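Local coordinates for protein beta-galactosidase/beta-glucuronidase (Faecalibacterium prausnitzii L2-6, PDB 6MVF) that probably hydrolyses beta-glucuronides as a flavin mononucleotide-binding member of glycoside hydrolase family 2, at residues A[589-594]-A[629-634]; A[636-641]-A[649-654]. All blocks are in the same frame, centred on the assembly; numbering follows the deposited sequence.

Contact 1: A[589-594]-A[629-634]; sequences AQRAGE and VALDEG
Arg591 and Leu631 make the one contact between two side chains of 589-594 and 629-634, in the all-beta domain that follows the TIM barrel. The segment 589-594 carries the short edge strand 590-592 and the turn after it; 629-634 leaves strand 624-629 and loops round to strand 635-641. The contact joins that turn and strand to the loop between strands 624-629 and 635-641, away from the flavin site.

The apolar part is small. CD1 of Leu631 lies 3.9 Å from CB of Arg591, so the leucine touches the root of the arginine and not its charged end. With chi2 at 174°, this methyl extends the leucine chain away from its CA and reaches across to the strand. Leu631 also packs on Thr596, Cys611 and Lys653.

The polar work is done elsewhere. Beyond the CB that meets Leu631, the Arg591 chain bends at chi2 (-131°) and runs inward, where its guanidinium is gripped by four bonds to oxygens: NE to His588 O, NH1 to Glu597 O and Thr596 OG1, NH2 to Gly585 O. That network fixes the rotation of a buried charged group. Asp632, next to Leu631, makes a salt bridge to Lys614.

Backbone proximity supplies the remainder, with no hydrogen bond between the two segments. At the exposed end Glu594 and Ala630 are the nearest pair, their CA atoms 6.1 Å apart. The Glu594 carbonyl rests against the alanine by van der Waals contact: Glu594 O is 3.7 Å from Ala630 CA and 3.9 Å from Ala630 CB, while Leu631 N, at 4.4 Å from that same Glu594 O, is too distant to bond it.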
# COMPACT_ATOMS: atom_id res chain seq x y z
N ALA A 589 13.24 -34.10 -21.46
CA ALA A 589 12.95 -34.86 -20.25
C ALA A 589 13.26 -36.34 -20.40
O ALA A 589 13.75 -36.98 -19.46
CB ALA A 589 11.49 -34.65 -19.86
N GLN A 590 12.98 -36.93 -21.56
CA GLN A 590 13.18 -38.35 -21.79
C GLN A 590 14.38 -38.55 -22.71
O GLN A 590 14.37 -38.07 -23.85
CB GLN A 590 11.91 -38.98 -22.37
CG GLN A 590 10.80 -39.16 -21.33
CD GLN A 590 9.43 -39.32 -21.96
OE1 GLN A 590 9.26 -39.03 -23.13
NE2 GLN A 590 8.45 -39.77 -21.18
N ARG A 591 15.41 -39.23 -22.22
CA ARG A 591 16.69 -39.35 -22.91
C ARG A 591 16.95 -40.81 -23.27
O ARG A 591 17.03 -41.66 -22.38
CB ARG A 591 17.83 -38.80 -22.06
CG ARG A 591 17.57 -37.41 -21.56
CD ARG A 591 18.72 -36.52 -21.81
NE ARG A 591 18.44 -35.14 -21.44
CZ ARG A 591 19.41 -34.25 -21.23
NH1 ARG A 591 20.67 -34.65 -21.35
NH2 ARG A 591 19.13 -32.99 -20.91
N ALA A 592 17.12 -41.07 -24.56
CA ALA A 592 17.47 -42.39 -25.08
C ALA A 592 18.96 -42.46 -25.37
O ALA A 592 19.57 -41.48 -25.84
CB ALA A 592 16.67 -42.70 -26.34
N GLY A 593 19.55 -43.61 -25.10
CA GLY A 593 20.98 -43.79 -25.32
C GLY A 593 21.69 -44.39 -24.11
O GLY A 593 21.21 -44.28 -22.98
N GLU A 594 22.83 -45.04 -24.34
CA GLU A 594 23.55 -45.61 -23.21
C GLU A 594 24.11 -44.52 -22.32
O GLU A 594 24.15 -44.67 -21.09
CB GLU A 594 24.65 -46.55 -23.71
CG GLU A 594 24.89 -47.73 -22.78
CD GLU A 594 26.21 -47.62 -22.01
OE1 GLU A 594 27.27 -47.44 -22.65
OE2 GLU A 594 26.18 -47.72 -20.76
N VAL A 629 26.77 -38.86 -19.02
CA VAL A 629 26.10 -39.50 -17.89
C VAL A 629 25.44 -40.78 -18.36
O VAL A 629 24.66 -40.76 -19.32
CB VAL A 629 25.08 -38.56 -17.23
CG1 VAL A 629 24.45 -39.25 -16.01
CG2 VAL A 629 25.74 -37.19 -16.86
N ALA A 630 25.75 -41.88 -17.69
CA ALA A 630 25.02 -43.15 -17.86
C ALA A 630 23.84 -43.12 -16.91
O ALA A 630 23.95 -43.47 -15.73
CB ALA A 630 25.91 -44.35 -17.59
N LEU A 631 22.69 -42.69 -17.42
CA LEU A 631 21.48 -42.67 -16.62
C LEU A 631 21.14 -44.08 -16.15
O LEU A 631 21.34 -45.06 -16.87
CB LEU A 631 20.32 -42.09 -17.44
CG LEU A 631 20.48 -40.65 -17.91
CD1 LEU A 631 19.33 -40.31 -18.82
CD2 LEU A 631 20.54 -39.66 -16.74
N ASP A 632 20.66 -44.17 -14.91
CA ASP A 632 20.03 -45.39 -14.41
C ASP A 632 18.70 -45.62 -15.12
O ASP A 632 18.07 -44.69 -15.65
CB ASP A 632 19.77 -45.29 -12.92
CG ASP A 632 21.03 -45.24 -12.12
OD1 ASP A 632 22.09 -45.61 -12.67
OD2 ASP A 632 20.96 -44.83 -10.93
N GLU A 633 18.27 -46.88 -15.14
CA GLU A 633 16.96 -47.19 -15.68
C GLU A 633 15.90 -46.49 -14.83
O GLU A 633 16.01 -46.43 -13.61
CB GLU A 633 16.74 -48.71 -15.69
CG GLU A 633 16.28 -49.26 -17.04
CD GLU A 633 17.32 -49.09 -18.15
OE1 GLU A 633 18.53 -49.03 -17.83
OE2 GLU A 633 16.94 -49.02 -19.34
N GLY A 634 14.91 -45.92 -15.49
CA GLY A 634 13.88 -45.18 -14.78
C GLY A 634 14.21 -43.71 -14.65
O GLY A 634 14.80 -43.11 -15.56

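Contact 2: A[636-641]-A[649-654]; sequences NVLMAV and ITLEKV
Leu638 and Ile649 face each other in the antiparallel beta hairpin of strands 635-641 and 646-654. From the Leu638 CB, 4.1 Å from Ile649 CG1, the path runs outward to CG, which, anti to the carbonyl carbon (chi1 -77°), turns the chain toward Leu651. There CD2 comes to 4.1 Å from Leu651 CG, the two side chains crossing at about a right angle. The same Leu638 CD2 also lies 4.1 Å from Leu631 CD2, in the loop before the hairpin. Asn636 ND2 comes within 3.7 Å of Leu651 O and 3.9 Å of Lys653 N without bonding either; its OD1 accepts from Asp632 N.

The backbones are tied by two reciprocal pairs of bonds. Asn636 N gives to Leu651 O (2.7 Å) and Leu651 N to Asn636 O (2.9 Å); Leu638 and Ile649 are bonded in the same reciprocal way. Between them Val637 and Thr650 form the non-hydrogen-bonded pair, on the other face of the sheet. There Thr650 OG1 bonds Ser237 O of the second subunit. The chemistry implies two roles for 649-654: Ile649 and Leu651 pack against Leu638, Ile649 also touching Ser226 of the second subunit, while the backbone at Ile649 and Thr650 extends the sheet across the interface.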
# COMPACT_ATOMS: atom_id res chain seq x y z
N ASN A 636 15.91 -40.24 -12.92
CA ASN A 636 17.24 -39.86 -12.47
C ASN A 636 17.20 -38.46 -11.91
O ASN A 636 16.74 -37.54 -12.58
CB ASN A 636 18.26 -39.91 -13.61
CG ASN A 636 18.46 -41.32 -14.16
OD1 ASN A 636 19.39 -42.03 -13.79
ND2 ASN A 636 17.57 -41.71 -15.06
N VAL A 637 17.70 -38.30 -10.69
CA VAL A 637 17.91 -36.97 -10.12
C VAL A 637 19.28 -36.48 -10.56
O VAL A 637 20.30 -37.10 -10.24
CB VAL A 637 17.80 -37.01 -8.59
CG1 VAL A 637 18.29 -35.69 -7.98
CG2 VAL A 637 16.38 -37.30 -8.17
N LEU A 638 19.32 -35.38 -11.30
CA LEU A 638 20.58 -34.74 -11.67
C LEU A 638 20.76 -33.51 -10.79
O LEU A 638 19.91 -32.61 -10.78
CB LEU A 638 20.61 -34.36 -13.16
CG LEU A 638 20.88 -35.45 -14.22
CD1 LEU A 638 22.22 -36.10 -14.01
CD2 LEU A 638 19.80 -36.51 -14.19
N MET A 639 21.84 -33.51 -10.02
CA MET A 639 22.16 -32.40 -9.14
C MET A 639 23.54 -31.86 -9.47
O MET A 639 24.52 -32.61 -9.43
CB MET A 639 22.08 -32.81 -7.67
CG MET A 639 22.37 -31.62 -6.76
SD MET A 639 22.17 -32.01 -5.03
CE MET A 639 23.51 -33.17 -4.75
N ALA A 640 23.61 -30.58 -9.80
CA ALA A 640 24.88 -29.90 -10.07
C ALA A 640 25.20 -28.99 -8.89
O ALA A 640 24.37 -28.17 -8.49
CB ALA A 640 24.83 -29.12 -11.38
N VAL A 641 26.39 -29.18 -8.32
CA VAL A 641 26.87 -28.45 -7.16
C VAL A 641 28.00 -27.54 -7.64
O VAL A 641 29.09 -28.02 -7.99
CB VAL A 641 27.35 -29.38 -6.04
CG1 VAL A 641 27.93 -28.57 -4.90
CG2 VAL A 641 26.20 -30.25 -5.56
N ILE A 649 17.43 -31.35 -11.39
CA ILE A 649 16.35 -31.69 -12.29
C ILE A 649 16.18 -33.20 -12.30
O ILE A 649 17.01 -33.95 -11.79
CB ILE A 649 16.59 -31.15 -13.72
CG1 ILE A 649 17.53 -32.07 -14.49
CG2 ILE A 649 17.15 -29.72 -13.67
CD1 ILE A 649 17.85 -31.54 -15.86
N THR A 650 15.08 -33.65 -12.88
CA THR A 650 14.80 -35.07 -13.01
C THR A 650 14.70 -35.43 -14.48
O THR A 650 14.00 -34.75 -15.25
CB THR A 650 13.51 -35.46 -12.28
OG1 THR A 650 13.64 -35.11 -10.89
CG2 THR A 650 13.26 -36.95 -12.42
N LEU A 651 15.42 -36.47 -14.88
CA LEU A 651 15.39 -36.99 -16.23
C LEU A 651 14.93 -38.44 -16.18
O LEU A 651 15.00 -39.09 -15.13
CB LEU A 651 16.77 -36.88 -16.90
CG LEU A 651 17.26 -35.44 -17.16
CD1 LEU A 651 18.55 -35.44 -17.96
CD2 LEU A 651 16.21 -34.57 -17.87
N GLU A 652 14.41 -38.91 -17.31
CA GLU A 652 13.97 -40.29 -17.46
C GLU A 652 14.78 -40.95 -18.57
O GLU A 652 14.81 -40.45 -19.70
CB GLU A 652 12.47 -40.37 -17.78
CG GLU A 652 11.89 -41.79 -17.66
CD GLU A 652 10.44 -41.93 -18.17
OE1 GLU A 652 9.89 -40.92 -18.68
OE2 GLU A 652 9.86 -43.04 -18.07
N LYS A 653 15.43 -42.07 -18.25
CA LYS A 653 15.97 -42.93 -19.29
C LYS A 653 14.85 -43.64 -20.03
O LYS A 653 13.93 -44.19 -19.42
CB LYS A 653 16.95 -43.95 -18.70
CG LYS A 653 17.71 -44.71 -19.79
CD LYS A 653 18.74 -45.69 -19.26
CE LYS A 653 19.31 -46.50 -20.41
NZ LYS A 653 20.57 -47.18 -20.05
N VAL A 654 14.91 -43.62 -21.35
CA VAL A 654 13.92 -44.27 -22.20
C VAL A 654 14.63 -44.99 -23.33
O VAL A 654 15.80 -44.74 -23.63
CB VAL A 654 12.88 -43.27 -22.77
CG1 VAL A 654 11.99 -42.75 -21.67
CG2 VAL A 654 13.56 -42.12 -23.48

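Both contacts belong to the same small domain, and strand 646-654 joins them: it pairs in parallel with strand 590-592 of contact 1 and antiparallel with strand 635-641 of contact 2. Arg591 N probably bonds Glu652 O (2.9 Å), and Gly634 O probably bonds Lys653 N (2.9 Å), so each segment of contact 1 is tied to 649-654 but has no hydrogen bond to the other. Contact 2 is regular sheet, five of its seven touching residues buried and none fully exposed. Contact 1 runs from a buried arginine and leucine to an exposed turn, held by sparse packing. Arg591 and Asp632 find their polar partners elsewhere, whereas the hairpin's bonds across contact 2 join its own backbones.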